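Local structure of packaging protein UL32 (Human herpesvirus 8 type M, 6XF9) at residues Q44-S49 and E157-M162; C52-L57 and L129-Q134; F81-P86 and K135-T140; N150-K155 and D414-Q419. The protein forms a pentameric ring required for herpesviral genome packaging and is thought to direct newly made capsids to nuclear replication compartments. All blocks are in the same frame, centred on the assembly; numbering follows the deposited sequence.

Contact 1 (Q44-S49 and E157-M162); sequences QSLQPS and EFIRGM
Glu157 meets the 44-49 segment through the end of its side chain alone: the chain sets out away from that segment and bends at chi2 (-66°), which brings OE2 back against Pro48, 3.3 Å from Pro48 CG and close to CD as well. Two residues on, Ile159 offers its CG2 branch to the methyls of Leu46, with Ile159 CG2 3.9 Å from Leu46 CD2, the two side chains crossing at about a right angle. Arg160 carries most of the polar contact. Its aliphatic CB and CG lie beside Leu46 CB, and a bend at chi3 (69°) turns the guanidinium back toward the loop. NH1 of Arg160 then donates to the backbone O of Leu46 at 3.0 Å, with the acceptor lying in the guanidinium plane. NH2 of Arg160 holds Glu157 OE1 at 2.9 Å, so the rotation of the group is fixed by partners from both segments. The result is a helix-to-loop junction: Arg160, steadied by Glu157 one turn earlier, holds the carbonyl of Leu46, the residue just past helix 37-45, in the part of the fold next to the first zinc site.

Contact 2 (C52-L57 and L129-Q134); sequences CRVCQL and LHFFVQ. With ZN (zinc ion), chain O.
This buried contact is three-quarters of a zinc site with three cysteine ligands and one histidine, whose CxxC pair opens helix 53-60 and whose histidine comes from helix 124-133. Cys52 SG and Cys55 SG each lie 2.3 Å from the zinc ion, His130 ND1 binds it from the other segment, and Cys136 completes the four ligands. Cys52 has a second task: it stands at the N-cap, and its SG accepts a nearly straight bond from the backbone N of Cys55, with an N-H...S angle of 170°. The start of the helix and the metal are therefore organised by one sulfur, whose negative charge the amide would be expected to temper.

The imidazole is held by more than the metal. CG of His130 lies opposite its backbone N (chi1 177°), which extends the ring toward helix 53-60. There Val54 CG1 sits over one face in a CH-pi contact, 3.6 Å from the His130 ring centroid and offset toward the rim, while Cys55 SG lies at the ring edge. Phe131 turns a face to the imidazole, with His130 CD2 over its centre. At the far end of the ring, NE2 of His130 is hydrogen-bonded to Tyr75 OH, a second-shell partner that helps to set its orientation. The same methyl, Val54 CG1, also reaches Phe131 CE2 at 4.3 Å.

The short axes of 53-57 and 129-133 run 10.0 Å apart at 124°. Helix 71-83 packs on Phe131 through Tyr75, Leu78 and Cys82, helix 145-164 touches Val133 and Gln134, and a neighbouring subunit places its Phe335 on Cys55.

Contact 3 (F81-P86 and K135-T140); sequences FCLYAP and KCFKTT. With ZN (zinc ion), chain O.
The ring of Phe137 presents its edge to Leu83, whose CB lies near the ring plane 4.0 Å from Phe137 CE1, while the backbone carbon of Lys135 lies over one face, offset toward the rim. Cys82 CB comes in obliquely at Phe137 CE2, 4.3 Å away. The ring belongs to a type I beta turn from Lys135 to Lys138, in the loop that supplies Cys136, the third cysteine of a zinc centre completed by one histidine. The contact thus packs the end of helix 71-83 against the metal-binding turn.

Lys135 leaves helix 124-133 with a positive phi, and the turn it begins is closed by the backbone bond from Lys138 N to Lys135 O. Within that turn Cys136 and Phe137 go different ways: Cys136 SG binds the zinc ion, whereas Phe137 takes the sterically tight first torsion (chi1 56°), with CG lodged between its own backbone N and carbonyl carbon, and so sends its ring to the helix.

Leu83 also touches the aliphatic parts of the two lysines that frame the turn. Their charged ends look to other partners: Lys135 NZ donates to the backbone O of Phe132, and Lys138 NZ forms a salt bridge with Asp414. The shared leucine branch is Leu83 CD1, which lies 4.3 Å from Lys135 CD and 4.4 Å from Lys138 CG.

Contact 4 (N150-K155 and D414-Q419); sequences NLQFLK and DCEVVQ. With ZN (zinc ion), chain Q.
Lys155 of helix 145-164 reaches to the first turn of helix 416-430 and holds Glu416 and Gln419 at once, a helix-helix contact built round a buried lysine, just beside a zinc-bound N-cap. That cap is Cys415, which binds the zinc ion through SG, together with Cys191, Cys192 and His452, and accepts a weak bond from Val418 N.

The lysine chain owes its reach to its torsions. It stays extended about chi2, turns at chi3 (-88°) and is straight again to NZ, so the lysine chain crosses both partner side chains at about a right angle. Glu416 and Gln419, three residues apart on one helix, each point CG opposite the backbone N and run extended beyond it, which brings an oxygen from each to the same nitrogen. In the salt bridge, Glu416 OE2 uses its anti lone pair, away from the other carboxylate oxygen, at 2.9 Å from Lys155 NZ. A weak bond to Val133 O gives the ammonium a third acceptor, and Gln419 NE2 donates to that same carbonyl.

Apolar packing flanks the polar group. Leu151 slides past Glu416 in the opposite direction, placing Leu151 CD1 4.1 Å from Glu416 CB and 4.3 Å from Val417 CG2. Gln152, extended beyond CG, passes Glu416 obliquely with its amide plane 69° from the carboxylate. The shortest polar approach is Lys155 NZ to Gln419 OE1, 2.6 Å, with the nitrogen above the carbonyl plane and not on a lone pair.

Contacts 2 and 3, with centres 11 Å apart, share one zinc ion, and their segments alternate along the chain; both are nested in the loop closed by contact 1. Contacts 1 and 4 have centres 14 Å apart and both use helix 145-164, touching where Pro48 meets Phe153. Contact 4 brings in helix 416-430 from far along the sequence and joins contact 3 through the salt bridge of Lys138 with Asp414, and contact 2 where Val133 O meets Gln419. Contacts 2, 3 and 4 thus join the parts of the chain that carry two zinc centres. Every contact also touches a neighbouring subunit, which places this network beside an interface of the pentameric ring.

Contact 1 (Q44-S49 and E157-M162)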
# COMPACT_ATOMS: atom_id res chain seq x y z
N GLN D 44 -32.36 -17.11 -11.72
CA GLN D 44 -31.93 -17.47 -13.07
C GLN D 44 -32.04 -16.31 -14.04
O GLN D 44 -31.22 -16.19 -14.96
CB GLN D 44 -32.75 -18.66 -13.57
CG GLN D 44 -32.19 -19.26 -14.85
CD GLN D 44 -33.04 -20.40 -15.36
OE1 GLN D 44 -34.28 -20.39 -15.25
NE2 GLN D 44 -32.37 -21.41 -15.94
N SER D 45 -33.04 -15.45 -13.87
CA SER D 45 -33.16 -14.30 -14.76
C SER D 45 -32.01 -13.32 -14.56
O SER D 45 -31.66 -12.60 -15.51
CB SER D 45 -34.49 -13.58 -14.53
OG SER D 45 -35.59 -14.44 -14.83
N LEU D 46 -31.40 -13.29 -13.37
CA LEU D 46 -30.31 -12.37 -13.05
C LEU D 46 -28.94 -12.97 -13.32
O LEU D 46 -27.94 -12.50 -12.77
CB LEU D 46 -30.43 -11.93 -11.59
CG LEU D 46 -31.69 -11.07 -11.43
CD1 LEU D 46 -32.18 -11.04 -10.01
CD2 LEU D 46 -31.42 -9.67 -11.91
N GLN D 47 -28.88 -14.00 -14.16
CA GLN D 47 -27.49 -14.31 -14.48
C GLN D 47 -27.11 -13.73 -15.84
O GLN D 47 -27.94 -13.67 -16.76
CB GLN D 47 -27.26 -15.82 -14.45
CG GLN D 47 -27.21 -16.32 -13.01
CD GLN D 47 -27.43 -17.81 -12.86
OE1 GLN D 47 -27.81 -18.51 -13.82
NE2 GLN D 47 -27.17 -18.32 -11.65
N PRO D 48 -25.88 -13.20 -15.94
CA PRO D 48 -25.53 -12.33 -17.08
C PRO D 48 -25.65 -12.98 -18.46
O PRO D 48 -25.75 -12.25 -19.46
CB PRO D 48 -24.09 -11.92 -16.76
CG PRO D 48 -24.06 -11.93 -15.26
CD PRO D 48 -24.91 -13.09 -14.84
N SER D 49 -25.60 -14.31 -18.55
CA SER D 49 -25.66 -14.99 -19.84
C SER D 49 -26.98 -15.73 -20.08
O SER D 49 -27.08 -16.46 -21.07
CB SER D 49 -24.49 -15.96 -19.92
OG SER D 49 -24.49 -16.82 -18.77
N GLU D 157 -25.26 -8.50 -11.39
CA GLU D 157 -24.59 -9.07 -10.22
C GLU D 157 -25.09 -8.41 -8.95
O GLU D 157 -25.51 -9.10 -8.00
CB GLU D 157 -23.07 -8.92 -10.34
CG GLU D 157 -22.51 -9.74 -11.47
CD GLU D 157 -22.68 -11.24 -11.22
OE1 GLU D 157 -22.06 -11.75 -10.25
OE2 GLU D 157 -23.44 -11.89 -11.99
N PHE D 158 -25.09 -7.08 -8.90
CA PHE D 158 -25.49 -6.44 -7.65
C PHE D 158 -26.99 -6.51 -7.41
O PHE D 158 -27.42 -6.41 -6.27
CB PHE D 158 -25.02 -5.01 -7.60
CG PHE D 158 -23.59 -4.88 -7.23
CD1 PHE D 158 -22.60 -5.28 -8.10
CD2 PHE D 158 -23.23 -4.38 -5.97
CE1 PHE D 158 -21.25 -5.16 -7.75
CE2 PHE D 158 -21.90 -4.26 -5.61
CZ PHE D 158 -20.90 -4.65 -6.50
N ILE D 159 -27.82 -6.60 -8.44
CA ILE D 159 -29.23 -6.86 -8.15
C ILE D 159 -29.38 -8.28 -7.62
O ILE D 159 -30.15 -8.51 -6.68
CB ILE D 159 -30.12 -6.59 -9.37
CG1 ILE D 159 -30.13 -5.09 -9.63
CG2 ILE D 159 -31.53 -7.07 -9.07
CD1 ILE D 159 -30.66 -4.72 -10.95
N ARG D 160 -28.67 -9.24 -8.22
CA ARG D 160 -28.71 -10.61 -7.72
C ARG D 160 -28.23 -10.69 -6.26
O ARG D 160 -28.73 -11.51 -5.49
CB ARG D 160 -27.87 -11.53 -8.61
CG ARG D 160 -28.31 -12.98 -8.51
CD ARG D 160 -27.61 -13.91 -9.51
NE ARG D 160 -26.20 -14.08 -9.20
CZ ARG D 160 -25.20 -13.62 -9.94
NH1 ARG D 160 -25.45 -12.96 -11.07
NH2 ARG D 160 -23.94 -13.82 -9.55
N GLY D 161 -27.25 -9.86 -5.89
CA GLY D 161 -26.86 -9.78 -4.48
C GLY D 161 -28.01 -9.37 -3.58
O GLY D 161 -28.21 -9.94 -2.51
N MET D 162 -28.79 -8.36 -3.99
CA MET D 162 -29.94 -7.94 -3.19
C MET D 162 -30.97 -9.06 -3.02
O MET D 162 -31.70 -9.08 -2.03
CB MET D 162 -30.59 -6.72 -3.82
CG MET D 162 -29.73 -5.50 -3.73
SD MET D 162 -30.66 -4.05 -4.24
CE MET D 162 -30.35 -4.07 -6.02

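Contact 2 (C52-L57 and L129-Q134)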
# COMPACT_ATOMS: atom_id res chain seq x y z
N CYS D 52 -33.18 -12.81 -22.09
CA CYS D 52 -34.25 -11.95 -21.62
C CYS D 52 -35.59 -12.57 -21.96
O CYS D 52 -35.94 -12.71 -23.13
CB CYS D 52 -34.13 -10.58 -22.27
SG CYS D 52 -35.52 -9.58 -21.74
N ARG D 53 -36.35 -12.95 -20.94
CA ARG D 53 -37.60 -13.67 -21.20
C ARG D 53 -38.58 -12.84 -22.01
O ARG D 53 -39.29 -13.39 -22.87
CB ARG D 53 -38.21 -14.13 -19.89
CG ARG D 53 -37.46 -15.31 -19.28
CD ARG D 53 -37.97 -15.60 -17.90
NE ARG D 53 -39.13 -16.48 -17.89
CZ ARG D 53 -39.05 -17.80 -17.98
NH1 ARG D 53 -37.87 -18.40 -18.10
NH2 ARG D 53 -40.17 -18.51 -17.95
N VAL D 54 -38.63 -11.53 -21.78
CA VAL D 54 -39.55 -10.69 -22.54
C VAL D 54 -39.09 -10.55 -23.98
O VAL D 54 -39.90 -10.56 -24.91
CB VAL D 54 -39.73 -9.32 -21.87
CG1 VAL D 54 -40.53 -8.40 -22.75
CG2 VAL D 54 -40.45 -9.49 -20.57
N CYS D 55 -37.79 -10.38 -24.21
CA CYS D 55 -37.31 -10.36 -25.58
C CYS D 55 -37.64 -11.68 -26.27
O CYS D 55 -37.98 -11.70 -27.46
CB CYS D 55 -35.80 -10.13 -25.62
SG CYS D 55 -35.22 -8.43 -25.34
N GLN D 56 -37.59 -12.78 -25.53
CA GLN D 56 -37.83 -14.09 -26.14
C GLN D 56 -39.31 -14.28 -26.45
O GLN D 56 -39.66 -14.88 -27.47
CB GLN D 56 -37.30 -15.21 -25.23
CG GLN D 56 -35.78 -15.25 -25.17
CD GLN D 56 -35.17 -15.71 -26.49
OE1 GLN D 56 -35.90 -16.10 -27.41
NE2 GLN D 56 -33.84 -15.63 -26.60
N LEU D 57 -40.18 -13.77 -25.58
CA LEU D 57 -41.61 -13.78 -25.86
C LEU D 57 -41.90 -13.05 -27.16
O LEU D 57 -42.63 -13.55 -28.02
CB LEU D 57 -42.35 -13.15 -24.69
CG LEU D 57 -43.87 -13.20 -24.75
CD1 LEU D 57 -44.31 -14.65 -24.89
CD2 LEU D 57 -44.41 -12.57 -23.47
N LEU D 129 -36.08 -6.03 -15.70
CA LEU D 129 -34.84 -6.13 -16.48
C LEU D 129 -35.05 -5.62 -17.90
O LEU D 129 -34.19 -4.92 -18.45
CB LEU D 129 -34.32 -7.57 -16.47
CG LEU D 129 -33.58 -8.06 -15.21
CD1 LEU D 129 -33.31 -9.56 -15.28
CD2 LEU D 129 -32.26 -7.32 -15.08
N HIS D 130 -36.17 -5.99 -18.53
CA HIS D 130 -36.38 -5.63 -19.93
C HIS D 130 -36.74 -4.16 -20.09
O HIS D 130 -36.17 -3.46 -20.94
CB HIS D 130 -37.46 -6.52 -20.55
CG HIS D 130 -37.78 -6.17 -21.97
ND1 HIS D 130 -37.00 -6.57 -23.02
CD2 HIS D 130 -38.80 -5.46 -22.50
CE1 HIS D 130 -37.52 -6.12 -24.15
NE2 HIS D 130 -38.61 -5.43 -23.86
N PHE D 131 -37.67 -3.66 -19.29
CA PHE D 131 -38.18 -2.32 -19.52
C PHE D 131 -37.46 -1.23 -18.74
O PHE D 131 -37.56 -0.06 -19.13
CB PHE D 131 -39.67 -2.27 -19.17
CG PHE D 131 -40.54 -2.98 -20.17
CD1 PHE D 131 -40.74 -2.45 -21.42
CD2 PHE D 131 -41.15 -4.18 -19.85
CE1 PHE D 131 -41.52 -3.10 -22.34
CE2 PHE D 131 -41.94 -4.83 -20.77
CZ PHE D 131 -42.12 -4.28 -22.02
N PHE D 132 -36.75 -1.56 -17.66
CA PHE D 132 -36.22 -0.50 -16.80
C PHE D 132 -34.73 -0.60 -16.50
O PHE D 132 -34.00 0.38 -16.67
CB PHE D 132 -37.01 -0.45 -15.51
CG PHE D 132 -38.43 -0.07 -15.71
CD1 PHE D 132 -38.80 1.27 -15.78
CD2 PHE D 132 -39.41 -1.03 -15.88
CE1 PHE D 132 -40.12 1.64 -15.98
CE2 PHE D 132 -40.73 -0.67 -16.07
CZ PHE D 132 -41.08 0.68 -16.13
N VAL D 133 -34.25 -1.76 -16.06
CA VAL D 133 -32.83 -1.86 -15.74
C VAL D 133 -32.02 -1.86 -17.02
O VAL D 133 -31.17 -0.97 -17.24
CB VAL D 133 -32.55 -3.11 -14.90
CG1 VAL D 133 -31.07 -3.17 -14.55
CG2 VAL D 133 -33.41 -3.15 -13.66
N GLN D 134 -32.28 -2.82 -17.92
CA GLN D 134 -31.44 -2.97 -19.10
C GLN D 134 -31.95 -2.19 -20.31
O GLN D 134 -31.13 -1.85 -21.18
CB GLN D 134 -31.32 -4.45 -19.49
CG GLN D 134 -31.07 -5.43 -18.34
CD GLN D 134 -29.66 -5.35 -17.73
OE1 GLN D 134 -28.99 -4.32 -17.81
NE2 GLN D 134 -29.23 -6.44 -17.11
ZN ZN O . -35.35 -7.80 -23.17

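Contact 3 (F81-P86 and K135-T140)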
# COMPACT_ATOMS: atom_id res chain seq x y z
N PHE D 81 -43.11 5.13 -22.89
CA PHE D 81 -43.58 5.49 -21.56
C PHE D 81 -42.60 5.01 -20.50
O PHE D 81 -42.29 5.74 -19.55
CB PHE D 81 -44.97 4.88 -21.32
CG PHE D 81 -46.10 5.79 -21.72
CD1 PHE D 81 -46.18 6.30 -23.00
CD2 PHE D 81 -47.12 6.08 -20.82
CE1 PHE D 81 -47.22 7.13 -23.37
CE2 PHE D 81 -48.17 6.90 -21.19
CZ PHE D 81 -48.21 7.42 -22.48
N CYS D 82 -42.11 3.78 -20.64
CA CYS D 82 -41.16 3.25 -19.67
C CYS D 82 -39.90 4.11 -19.62
O CYS D 82 -39.40 4.43 -18.54
CB CYS D 82 -40.81 1.82 -20.05
SG CYS D 82 -42.17 0.66 -19.83
N LEU D 83 -39.40 4.51 -20.79
CA LEU D 83 -38.23 5.37 -20.89
C LEU D 83 -38.40 6.65 -20.08
O LEU D 83 -37.42 7.21 -19.59
CB LEU D 83 -37.99 5.68 -22.36
CG LEU D 83 -36.74 6.44 -22.75
CD1 LEU D 83 -35.56 5.66 -22.21
CD2 LEU D 83 -36.66 6.57 -24.27
N TYR D 84 -39.64 7.12 -19.94
CA TYR D 84 -39.95 8.35 -19.21
C TYR D 84 -40.68 8.06 -17.91
O TYR D 84 -41.39 8.92 -17.38
CB TYR D 84 -40.74 9.30 -20.10
CG TYR D 84 -39.87 9.92 -21.14
CD1 TYR D 84 -39.61 9.27 -22.32
CD2 TYR D 84 -39.24 11.13 -20.92
CE1 TYR D 84 -38.76 9.83 -23.27
CE2 TYR D 84 -38.40 11.68 -21.86
CZ TYR D 84 -38.17 11.03 -23.01
OH TYR D 84 -37.33 11.57 -23.95
N ALA D 85 -40.49 6.88 -17.37
CA ALA D 85 -41.11 6.48 -16.12
C ALA D 85 -40.04 6.12 -15.08
O ALA D 85 -38.97 5.61 -15.44
CB ALA D 85 -42.04 5.28 -16.32
N PRO D 86 -40.29 6.39 -13.80
CA PRO D 86 -39.33 6.00 -12.77
C PRO D 86 -39.28 4.50 -12.60
O PRO D 86 -40.09 3.75 -13.14
CB PRO D 86 -39.87 6.66 -11.50
CG PRO D 86 -41.33 6.86 -11.78
CD PRO D 86 -41.44 7.13 -13.24
N LYS D 135 -33.25 -1.88 -20.35
CA LYS D 135 -33.85 -1.12 -21.47
C LYS D 135 -33.59 -1.71 -22.86
O LYS D 135 -33.01 -1.06 -23.72
CB LYS D 135 -33.38 0.34 -21.43
CG LYS D 135 -33.75 1.09 -20.16
CD LYS D 135 -33.29 2.53 -20.22
CE LYS D 135 -33.66 3.28 -18.95
NZ LYS D 135 -33.05 2.67 -17.74
N CYS D 136 -34.03 -2.95 -23.08
CA CYS D 136 -33.72 -3.66 -24.32
C CYS D 136 -34.22 -2.92 -25.55
O CYS D 136 -33.70 -3.17 -26.64
CB CYS D 136 -34.31 -5.06 -24.33
SG CYS D 136 -33.84 -6.09 -22.94
N PHE D 137 -35.18 -2.00 -25.39
CA PHE D 137 -35.85 -1.35 -26.51
C PHE D 137 -35.13 -0.13 -27.05
O PHE D 137 -35.47 0.33 -28.15
CB PHE D 137 -37.26 -0.91 -26.10
CG PHE D 137 -37.30 -0.03 -24.89
CD1 PHE D 137 -36.99 1.33 -24.99
CD2 PHE D 137 -37.63 -0.56 -23.65
CE1 PHE D 137 -37.02 2.15 -23.87
CE2 PHE D 137 -37.66 0.25 -22.52
CZ PHE D 137 -37.35 1.61 -22.63
N LYS D 138 -34.17 0.43 -26.31
CA LYS D 138 -33.44 1.61 -26.78
C LYS D 138 -32.73 1.26 -28.08
O LYS D 138 -32.24 0.14 -28.26
CB LYS D 138 -32.42 2.07 -25.72
CG LYS D 138 -33.00 2.93 -24.61
CD LYS D 138 -31.93 3.21 -23.55
CE LYS D 138 -30.93 4.25 -24.06
NZ LYS D 138 -29.99 4.75 -23.01
N THR D 139 -32.72 2.20 -29.03
CA THR D 139 -31.96 1.97 -30.25
C THR D 139 -30.51 2.32 -29.97
O THR D 139 -30.20 3.47 -29.65
CB THR D 139 -32.51 2.78 -31.42
OG1 THR D 139 -32.22 4.14 -31.19
CG2 THR D 139 -34.04 2.63 -31.46
N THR D 140 -29.62 1.34 -30.08
CA THR D 140 -28.21 1.50 -29.76
C THR D 140 -27.37 1.10 -30.96
O THR D 140 -27.70 0.15 -31.68
CB THR D 140 -27.81 0.64 -28.53
OG1 THR D 140 -27.93 -0.76 -28.86
CG2 THR D 140 -28.70 0.94 -27.30
ZN ZN O . -35.35 -7.80 -23.17

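Contact 4 (N150-K155 and D414-Q419)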
# COMPACT_ATOMS: atom_id res chain seq x y z
N ASN D 150 -20.76 -4.88 -20.47
CA ASN D 150 -19.99 -4.79 -19.23
C ASN D 150 -20.86 -4.20 -18.12
O ASN D 150 -21.00 -4.79 -17.05
CB ASN D 150 -18.69 -4.00 -19.44
CG ASN D 150 -17.71 -4.73 -20.42
OD1 ASN D 150 -17.60 -5.97 -20.44
ND2 ASN D 150 -16.98 -3.94 -21.21
N LEU D 151 -21.51 -3.06 -18.40
CA LEU D 151 -22.34 -2.42 -17.39
C LEU D 151 -23.54 -3.28 -17.02
O LEU D 151 -23.95 -3.31 -15.86
CB LEU D 151 -22.79 -1.04 -17.86
CG LEU D 151 -21.65 -0.03 -17.94
CD1 LEU D 151 -22.15 1.31 -18.38
CD2 LEU D 151 -20.96 0.07 -16.61
N GLN D 152 -24.14 -3.96 -17.98
CA GLN D 152 -25.27 -4.80 -17.62
C GLN D 152 -24.83 -5.94 -16.72
O GLN D 152 -25.58 -6.36 -15.82
CB GLN D 152 -25.95 -5.33 -18.88
CG GLN D 152 -26.46 -4.21 -19.75
CD GLN D 152 -27.32 -4.69 -20.87
OE1 GLN D 152 -27.21 -5.84 -21.29
NE2 GLN D 152 -28.21 -3.81 -21.37
N PHE D 153 -23.64 -6.49 -16.97
CA PHE D 153 -23.05 -7.49 -16.09
C PHE D 153 -23.05 -7.01 -14.64
O PHE D 153 -23.60 -7.66 -13.75
CB PHE D 153 -21.63 -7.80 -16.58
CG PHE D 153 -20.91 -8.83 -15.76
CD1 PHE D 153 -21.17 -10.19 -15.94
CD2 PHE D 153 -19.96 -8.45 -14.80
CE1 PHE D 153 -20.51 -11.14 -15.19
CE2 PHE D 153 -19.30 -9.39 -14.06
CZ PHE D 153 -19.57 -10.74 -14.25
N LEU D 154 -22.44 -5.84 -14.40
CA LEU D 154 -22.39 -5.27 -13.05
C LEU D 154 -23.78 -5.08 -12.46
O LEU D 154 -24.01 -5.33 -11.27
CB LEU D 154 -21.64 -3.93 -13.09
CG LEU D 154 -20.15 -4.02 -13.39
CD1 LEU D 154 -19.53 -2.67 -13.46
CD2 LEU D 154 -19.50 -4.79 -12.28
N LYS D 155 -24.73 -4.59 -13.26
CA LYS D 155 -26.07 -4.40 -12.73
C LYS D 155 -26.67 -5.72 -12.29
O LYS D 155 -27.12 -5.84 -11.15
CB LYS D 155 -26.95 -3.69 -13.76
CG LYS D 155 -26.82 -2.19 -13.71
CD LYS D 155 -27.69 -1.50 -14.70
CE LYS D 155 -26.97 -1.36 -16.01
NZ LYS D 155 -27.85 -0.72 -17.02
N ASP D 414 -30.36 10.50 -19.19
CA ASP D 414 -30.07 9.13 -19.62
C ASP D 414 -28.56 8.90 -19.54
O ASP D 414 -27.81 9.49 -20.32
CB ASP D 414 -30.60 8.85 -21.03
CG ASP D 414 -30.64 7.37 -21.36
OD1 ASP D 414 -29.68 6.64 -20.98
OD2 ASP D 414 -31.65 6.90 -21.95
N CYS D 415 -28.13 8.07 -18.60
CA CYS D 415 -26.71 7.77 -18.43
C CYS D 415 -26.59 6.39 -17.80
O CYS D 415 -26.92 6.23 -16.62
CB CYS D 415 -26.02 8.82 -17.59
SG CYS D 415 -24.22 8.52 -17.51
N GLU D 416 -26.13 5.40 -18.57
CA GLU D 416 -26.02 4.05 -18.01
C GLU D 416 -24.93 3.96 -16.95
O GLU D 416 -25.03 3.14 -16.04
CB GLU D 416 -25.79 3.01 -19.13
CG GLU D 416 -26.24 1.60 -18.74
CD GLU D 416 -26.48 0.68 -19.96
OE1 GLU D 416 -26.08 1.06 -21.08
OE2 GLU D 416 -27.05 -0.44 -19.80
N VAL D 417 -23.91 4.82 -17.04
CA VAL D 417 -22.88 4.87 -15.99
C VAL D 417 -23.50 5.23 -14.66
O VAL D 417 -23.45 4.44 -13.71
CB VAL D 417 -21.76 5.86 -16.36
CG1 VAL D 417 -20.87 6.11 -15.16
CG2 VAL D 417 -20.95 5.32 -17.51
N VAL D 418 -24.17 6.38 -14.58
CA VAL D 418 -24.83 6.77 -13.34
C VAL D 418 -25.90 5.75 -12.96
O VAL D 418 -26.04 5.41 -11.77
CB VAL D 418 -25.43 8.18 -13.47
CG1 VAL D 418 -26.39 8.41 -12.34
CG2 VAL D 418 -24.35 9.21 -13.43
N GLN D 419 -26.64 5.22 -13.93
CA GLN D 419 -27.61 4.18 -13.58
C GLN D 419 -26.90 3.01 -12.91
O GLN D 419 -27.38 2.49 -11.89
CB GLN D 419 -28.40 3.71 -14.81
CG GLN D 419 -29.60 2.82 -14.44
CD GLN D 419 -29.98 1.79 -15.54
OE1 GLN D 419 -29.17 1.44 -16.40
NE2 GLN D 419 -31.21 1.31 -15.49
ZN ZN Q . -23.30 10.59 -17.48